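Local coordinates for rieske iron-sulfur protein soxF (Sulfolobus acidocaldarius, PDB 1JM1), which probably serves as an electron carrier of the archaeal respiratory chain, holding a Rieske-type [2Fe-2S] cluster in its soluble domain, at residues D5-F10 and G70-I75; I150-Y155 and Y163-N168; P11-A16 and F35-T40. All blocks are in the same frame, centred on the assembly; numbering follows the deposited sequence.

Contact 1: residues D5-F10 and G70-I75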
# COMPACT_ATOMS: atom_id res chain seq x y z
N ASP A 5 -8.41 16.70 6.44
CA ASP A 5 -7.43 16.84 7.52
C ASP A 5 -6.19 16.00 7.32
O ASP A 5 -5.37 15.96 8.22
CB ASP A 5 -8.06 16.43 8.87
CG ASP A 5 -9.23 17.36 9.25
OD1 ASP A 5 -9.25 18.55 8.84
OD2 ASP A 5 -10.13 16.88 9.98
N GLY A 6 -6.12 15.30 6.18
CA GLY A 6 -4.89 14.66 5.83
C GLY A 6 -3.92 15.57 5.14
O GLY A 6 -3.90 16.80 5.40
N LEU A 7 -3.04 15.07 4.27
CA LEU A 7 -2.10 15.89 3.55
C LEU A 7 -2.68 16.36 2.24
O LEU A 7 -3.30 15.62 1.50
CB LEU A 7 -0.86 15.08 3.24
CG LEU A 7 -0.04 14.51 4.40
CD1 LEU A 7 1.02 13.54 3.90
CD2 LEU A 7 0.46 15.72 5.24
N ALA A 8 -2.45 17.66 1.98
CA ALA A 8 -2.65 18.24 0.65
C ALA A 8 -4.05 17.92 0.12
O ALA A 8 -4.23 17.63 -1.05
CB ALA A 8 -1.59 17.86 -0.31
N GLY A 9 -5.07 18.05 0.96
CA GLY A 9 -6.46 17.94 0.56
C GLY A 9 -7.09 16.53 0.76
O GLY A 9 -8.29 16.40 0.55
N PHE A 10 -6.29 15.54 1.09
CA PHE A 10 -6.77 14.22 1.39
C PHE A 10 -7.45 14.18 2.73
O PHE A 10 -7.14 15.00 3.62
CB PHE A 10 -5.66 13.21 1.41
CG PHE A 10 -5.25 12.65 0.06
CD1 PHE A 10 -4.45 13.32 -0.81
CD2 PHE A 10 -5.67 11.37 -0.30
CE1 PHE A 10 -4.05 12.79 -1.99
CE2 PHE A 10 -5.24 10.82 -1.51
CZ PHE A 10 -4.43 11.52 -2.35
N GLY A 70 4.28 19.67 -5.23
CA GLY A 70 4.46 19.54 -3.74
C GLY A 70 3.15 19.97 -3.14
O GLY A 70 2.33 20.59 -3.85
N PRO A 71 2.85 19.61 -1.88
CA PRO A 71 3.78 18.91 -1.00
C PRO A 71 3.86 17.44 -1.23
O PRO A 71 4.91 16.86 -0.86
CB PRO A 71 3.20 19.23 0.44
CG PRO A 71 1.84 19.65 0.16
CD PRO A 71 1.66 20.15 -1.24
N LEU A 72 2.84 16.73 -1.76
CA LEU A 72 2.96 15.26 -1.89
C LEU A 72 4.11 14.87 -2.80
O LEU A 72 4.74 13.85 -2.56
CB LEU A 72 1.63 14.64 -2.32
CG LEU A 72 0.53 14.73 -1.31
CD1 LEU A 72 -0.79 14.27 -1.88
CD2 LEU A 72 0.87 13.84 -0.08
N GLY A 73 4.36 15.66 -3.83
CA GLY A 73 5.47 15.40 -4.72
C GLY A 73 6.83 15.71 -4.14
O GLY A 73 7.85 15.35 -4.73
N GLN A 74 6.88 16.40 -3.00
CA GLN A 74 8.14 16.77 -2.38
C GLN A 74 8.58 15.76 -1.34
O GLN A 74 9.68 15.86 -0.79
CB GLN A 74 8.03 18.17 -1.78
CG GLN A 74 9.36 18.73 -1.36
CD GLN A 74 9.32 20.22 -1.07
OE1 GLN A 74 8.20 20.75 -0.80
NE2 GLN A 74 10.47 20.87 -1.07
N ILE A 75 7.77 14.76 -1.04
CA ILE A 75 8.16 13.73 -0.07
C ILE A 75 9.30 12.92 -0.71
O ILE A 75 9.17 12.39 -1.81
CB ILE A 75 6.96 12.83 0.26
CG1 ILE A 75 5.89 13.65 1.00
CG2 ILE A 75 7.40 11.63 1.06
CD1 ILE A 75 4.57 12.89 1.17

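Contact 2: residues I150-Y155 and Y163-N168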
# COMPACT_ATOMS: atom_id res chain seq x y z
N ILE A 150 2.08 4.35 -2.99
CA ILE A 150 2.18 4.27 -1.55
C ILE A 150 1.08 5.12 -0.92
O ILE A 150 0.84 6.25 -1.33
CB ILE A 150 3.58 4.72 -1.06
CG1 ILE A 150 4.63 3.77 -1.59
CG2 ILE A 150 3.64 4.86 0.45
CD1 ILE A 150 6.07 4.28 -1.43
N VAL A 151 0.46 4.57 0.12
CA VAL A 151 -0.46 5.29 0.97
C VAL A 151 0.36 5.81 2.16
O VAL A 151 0.96 5.04 2.92
CB VAL A 151 -1.61 4.40 1.44
CG1 VAL A 151 -2.53 5.19 2.39
CG2 VAL A 151 -2.39 3.87 0.24
N ILE A 152 0.39 7.13 2.29
CA ILE A 152 1.14 7.79 3.37
C ILE A 152 0.36 7.62 4.66
O ILE A 152 -0.85 7.86 4.70
CB ILE A 152 1.40 9.24 3.01
CG1 ILE A 152 2.08 9.33 1.63
CG2 ILE A 152 2.19 9.92 4.13
CD1 ILE A 152 1.92 10.74 1.10
N LEU A 153 1.05 7.17 5.72
CA LEU A 153 0.48 6.93 7.01
C LEU A 153 0.99 7.90 8.03
O LEU A 153 2.10 8.42 7.94
CB LEU A 153 0.82 5.49 7.46
CG LEU A 153 0.39 4.36 6.54
CD1 LEU A 153 0.88 3.03 7.11
CD2 LEU A 153 -1.13 4.35 6.33
N ASP A 154 0.19 8.08 9.08
CA ASP A 154 0.54 8.86 10.26
C ASP A 154 0.09 8.04 11.48
O ASP A 154 -1.10 7.70 11.61
CB ASP A 154 -0.13 10.21 10.22
CG ASP A 154 0.24 11.13 11.36
OD1 ASP A 154 1.29 10.93 11.97
OD2 ASP A 154 -0.46 12.14 11.56
N TYR A 155 0.96 7.82 12.43
CA TYR A 155 0.67 7.12 13.67
C TYR A 155 0.52 8.18 14.78
O TYR A 155 1.40 8.99 15.00
CB TYR A 155 1.83 6.14 13.97
CG TYR A 155 1.78 5.50 15.32
CD1 TYR A 155 0.89 4.45 15.63
CD2 TYR A 155 2.65 5.88 16.30
CE1 TYR A 155 0.90 3.85 16.88
CE2 TYR A 155 2.64 5.30 17.54
CZ TYR A 155 1.75 4.33 17.85
OH TYR A 155 1.65 3.73 19.10
N TYR A 163 -3.36 6.24 10.87
CA TYR A 163 -4.19 6.96 9.92
C TYR A 163 -3.55 6.92 8.52
O TYR A 163 -2.33 7.05 8.39
CB TYR A 163 -4.31 8.43 10.33
CG TYR A 163 -5.13 8.62 11.59
CD1 TYR A 163 -4.57 8.52 12.85
CD2 TYR A 163 -6.51 8.81 11.52
CE1 TYR A 163 -5.35 8.68 13.96
CE2 TYR A 163 -7.29 8.96 12.64
CZ TYR A 163 -6.72 8.87 13.89
OH TYR A 163 -7.50 9.04 14.97
N ALA A 164 -4.40 6.83 7.50
CA ALA A 164 -4.01 7.11 6.14
C ALA A 164 -4.29 8.58 5.87
O ALA A 164 -5.36 9.08 6.20
CB ALA A 164 -4.82 6.22 5.17
N VAL A 165 -3.30 9.26 5.29
CA VAL A 165 -3.35 10.73 5.12
C VAL A 165 -3.03 11.22 3.73
O VAL A 165 -3.17 12.42 3.47
CB VAL A 165 -2.48 11.44 6.18
CG1 VAL A 165 -2.99 11.12 7.57
CG2 VAL A 165 -1.00 11.09 6.01
N GLY A 166 -2.59 10.35 2.82
CA GLY A 166 -2.38 10.78 1.45
C GLY A 166 -1.86 9.61 0.63
O GLY A 166 -1.78 8.50 1.10
N THR A 167 -1.50 9.91 -0.63
CA THR A 167 -0.79 8.96 -1.47
C THR A 167 0.33 9.70 -2.17
O THR A 167 0.28 10.92 -2.32
CB THR A 167 -1.68 8.23 -2.49
OG1 THR A 167 -2.12 9.15 -3.50
CG2 THR A 167 -2.89 7.61 -1.82
N ASN A 168 1.33 8.96 -2.64
CA ASN A 168 2.43 9.57 -3.37
C ASN A 168 2.16 9.69 -4.85
O ASN A 168 2.95 10.33 -5.57
CB ASN A 168 3.76 8.86 -3.15
CG ASN A 168 3.80 7.45 -3.72
OD1 ASN A 168 2.74 6.88 -4.07
ND2 ASN A 168 4.99 6.87 -3.78

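Contact 3: residues P11-A16 and F35-T40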
# COMPACT_ATOMS: atom_id res chain seq x y z
N PRO A 11 -8.33 13.21 2.97
CA PRO A 11 -8.89 12.96 4.32
C PRO A 11 -7.88 12.29 5.19
O PRO A 11 -6.94 11.63 4.75
CB PRO A 11 -10.06 12.05 4.02
CG PRO A 11 -9.72 11.33 2.76
CD PRO A 11 -8.85 12.23 1.98
N ARG A 12 -8.07 12.44 6.49
CA ARG A 12 -7.38 11.69 7.53
C ARG A 12 -8.33 10.58 7.95
O ARG A 12 -9.37 10.83 8.53
CB ARG A 12 -7.02 12.64 8.66
CG ARG A 12 -6.33 11.99 9.87
CD ARG A 12 -5.94 13.08 10.86
NE ARG A 12 -5.32 12.53 12.06
CZ ARG A 12 -4.03 12.29 12.15
NH1 ARG A 12 -3.15 12.52 11.17
NH2 ARG A 12 -3.58 11.78 13.31
N TYR A 13 -7.99 9.33 7.66
CA TYR A 13 -8.82 8.16 7.86
C TYR A 13 -8.15 7.19 8.80
O TYR A 13 -7.03 6.77 8.54
CB TYR A 13 -9.09 7.44 6.50
CG TYR A 13 -9.67 6.06 6.59
CD1 TYR A 13 -11.00 5.99 7.06
CD2 TYR A 13 -8.99 4.87 6.31
CE1 TYR A 13 -11.59 4.73 7.18
CE2 TYR A 13 -9.58 3.62 6.47
CZ TYR A 13 -10.87 3.57 6.88
OH TYR A 13 -11.44 2.29 7.07
N LYS A 14 -8.82 6.75 9.87
CA LYS A 14 -8.27 5.76 10.75
C LYS A 14 -8.33 4.38 10.14
O LYS A 14 -9.42 3.85 9.86
CB LYS A 14 -9.09 5.76 12.07
CG LYS A 14 -8.41 4.87 13.11
CD LYS A 14 -9.28 4.73 14.38
CE LYS A 14 -9.68 6.06 15.01
NZ LYS A 14 -10.32 5.84 16.33
N VAL A 15 -7.20 3.77 9.93
CA VAL A 15 -7.11 2.43 9.36
C VAL A 15 -7.34 1.38 10.43
O VAL A 15 -8.15 0.46 10.28
CB VAL A 15 -5.75 2.20 8.66
CG1 VAL A 15 -5.68 0.76 8.14
CG2 VAL A 15 -5.55 3.16 7.53
N ALA A 16 -6.57 1.47 11.52
CA ALA A 16 -6.56 0.46 12.57
C ALA A 16 -5.73 1.01 13.73
O ALA A 16 -4.91 1.90 13.54
CB ALA A 16 -5.91 -0.84 12.12
N PHE A 35 -7.72 -2.36 3.69
CA PHE A 35 -8.62 -1.25 3.97
C PHE A 35 -8.93 -0.57 2.62
O PHE A 35 -8.39 -1.00 1.58
CB PHE A 35 -8.01 -0.26 4.99
CG PHE A 35 -6.78 0.44 4.57
CD1 PHE A 35 -6.79 1.76 4.13
CD2 PHE A 35 -5.53 -0.18 4.62
CE1 PHE A 35 -5.64 2.44 3.81
CE2 PHE A 35 -4.37 0.50 4.28
CZ PHE A 35 -4.41 1.80 3.88
N ALA A 36 -9.77 0.42 2.62
CA ALA A 36 -10.05 1.23 1.43
C ALA A 36 -9.74 2.67 1.74
O ALA A 36 -10.01 3.14 2.86
CB ALA A 36 -11.50 1.13 1.00
N TYR A 37 -9.16 3.38 0.78
CA TYR A 37 -8.76 4.77 1.01
C TYR A 37 -8.32 5.41 -0.29
O TYR A 37 -7.62 4.76 -1.07
CB TYR A 37 -7.52 4.81 1.95
CG TYR A 37 -7.04 6.22 2.24
CD1 TYR A 37 -7.65 7.02 3.19
CD2 TYR A 37 -5.95 6.75 1.52
CE1 TYR A 37 -7.22 8.31 3.42
CE2 TYR A 37 -5.54 8.04 1.75
CZ TYR A 37 -6.19 8.82 2.71
OH TYR A 37 -5.72 10.10 2.89
N PRO A 38 -8.61 6.71 -0.50
CA PRO A 38 -9.49 7.56 0.30
C PRO A 38 -10.96 7.34 0.14
O PRO A 38 -11.73 7.91 0.92
CB PRO A 38 -9.06 8.98 -0.12
CG PRO A 38 -8.64 8.78 -1.58
CD PRO A 38 -7.94 7.48 -1.58
N LEU A 39 -11.39 6.57 -0.87
CA LEU A 39 -12.75 6.24 -1.12
C LEU A 39 -13.02 4.79 -0.87
O LEU A 39 -12.12 3.94 -0.97
CB LEU A 39 -13.17 6.59 -2.56
CG LEU A 39 -12.88 8.03 -3.03
CD1 LEU A 39 -13.35 8.12 -4.48
CD2 LEU A 39 -13.44 9.11 -2.15
N THR A 40 -14.26 4.46 -0.60
CA THR A 40 -14.61 3.08 -0.19
C THR A 40 -14.29 2.11 -1.18
O THR A 40 -14.09 0.90 -0.87
CB THR A 40 -16.10 2.94 0.26
OG1 THR A 40 -16.76 3.17 -0.92
CG2 THR A 40 -16.33 3.94 1.35
O HOH W 1 -11.60 0.69 4.86

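Contact 1: residues D5-F10 and G70-I75
Leu7 meets Leu72 at an oblique angle: its CB lies 3.9 Å from Leu72 CD2, and its own methyl CD1 reaches the same branch. Leu72 CG, anti to the carbonyl carbon (chi1 -68°), points toward segment 5-10, and the two methyls at its end meet different neighbours. Ala8 follows, its CB directed at the fork and 3.9 Å from Leu72 CG. Residues Leu7 to Phe10 form a type I' beta turn closed by Phe10 N to Leu7 O at 3.0 Å, and Gly6 N bonds back to Phe10 O at 2.8 Å; these two backbone bonds close the loop that leads into strand 13-17. Both central residues of the turn have positive phi, Ala8 at 52° and Gly9 at 96°; at Gly9 a side chain would press on the carbonyl oxygen of Ala8. Phe10 then takes the other methyl: Leu72 CD1 sits 3.6 Å from CE1, approaching the ring obliquely. Beyond the two segments, Leu72 is also touched by Pro181 and Gln182, and Gln182 NE2 binds Ala8 O.

Contact 2: residues I150-Y155 and Y163-N168
With CG placed between its backbone N and carbonyl carbon (chi1 66°), Asn168 turns its amide back toward Ile150, whose N-H is accepted by OD1 at 2.8 Å. Val151 has CG1 anti to N (chi1 177°), which carries that methyl across to Ala164 CB at 3.7 Å. Val151 and Ala164 lie on the two strands of an antiparallel beta hairpin, 151-155 and 161-167, interrupted by a classic beta bulge in which Val165 and Gly166 face Ile152; Ile150 and Asn168 lie at its open end. At the bulge Ile152 N donates to Gly166 O at 2.8 Å, from well above the carbonyl plane, while Ile152 O receives Val165 N at 2.9 Å in a nearly straight bond. The extra residue shifts the register by one, and the pairing resumes with Leu153 beside Ala164. Asp154 and Tyr163 then form an antiparallel hydrogen-bonded pair, Asp154 N to Tyr163 O and Tyr163 N to Asp154 O, each 2.8 Å.

Val151 and Leu153 touch strands 43-48 and 87-91, while Ala164 on the same face meets Val15; on the other face, Asp154 CB rests 4.0 Å from Val165 CG1. Ile150 is gripped a second time by Asn168, its O taking Asn168 N in the carbonyl plane. The Ile150 N-H, by contrast, meets OD1 from 45° out of the plane of the side-chain amide, whose ND2 passes over the aliphatic chain of Ile150 and hydrogen-bonds to Asn62 OD1. At the other end Asp154 O lies in the plane of the Tyr163 ring, at its edge, 3.8 Å from CD1.

Contact 3: residues P11-A16 and F35-T40
One face of the Phe35 ring is covered by Val15, whose CG2 stands 3.9 Å from the ring centroid and 15° off the normal in a CH-pi contact, with CG1 beside CD2. The Tyr13 ring receives Phe35 at its edge, CE2 lying 4.1 Å from Phe35 CD1. Tyr37 has Pro38 CB over the centre of one face, 3.9 Å above the plane, and Tyr13 CB at its edge, 3.6 Å from CD1. Also at the ring's edge, in its plane, is Pro11 O.

Tyr37 extends its ring toward the other segment because CG is anti to N (chi1 179°). Its hydroxyl donates to Pro11 O at 2.7 Å in the carbonyl plane, which fixes the end of the ring against the chain entering strand 13-17. A phenylalanine here would probably leave Pro11 O without this donor and the end of the ring less firmly located. Beside it Pro11 CG meets Pro38 CB at 3.8 Å, two proline rings crossing obliquely. Tyr13 OH and Ala36 N are joined by one water, 2.7 Å from the hydroxyl and 2.9 Å from the amide; the water accepts the N-H of Ala36.

Strands 13-17 and 32-36 share no direct backbone bond here. Val15 and Ala16 form a classic beta bulge opposite Ile162, and Val15 and Phe35 both also touch Leu46. Side chains thus bring together edge strands of two different three-stranded antiparallel sheets, the face-to-face layering typical of the Rieske fold.

How the contacts relate
Contact 2 links the other two, its centre about 9 Å from the centre of each, whereas the centres of contacts 1 and 3 lie about 15 Å apart. Strand 161-167 is the shared element: Ala164 N probably bonds to Tyr13 O of contact 3 (2.8 Å), so 161-167 is the middle strand, with 13-17 on one side and 151-155 on the other. Val165 O probably also accepts Leu7 N of contact 1 (2.8 Å). Arg12 adds a salt bridge from NH1 to Asp154 OD2 at 2.7 Å and a cation-pi contact with Tyr163. Contacts 1 and 3 meet directly where Phe10 CD2 packs 3.4 Å from Tyr37 OH. All three lie away from the [2Fe-2S] site, whose pocket includes Cys94, His96, Cys124 and His127.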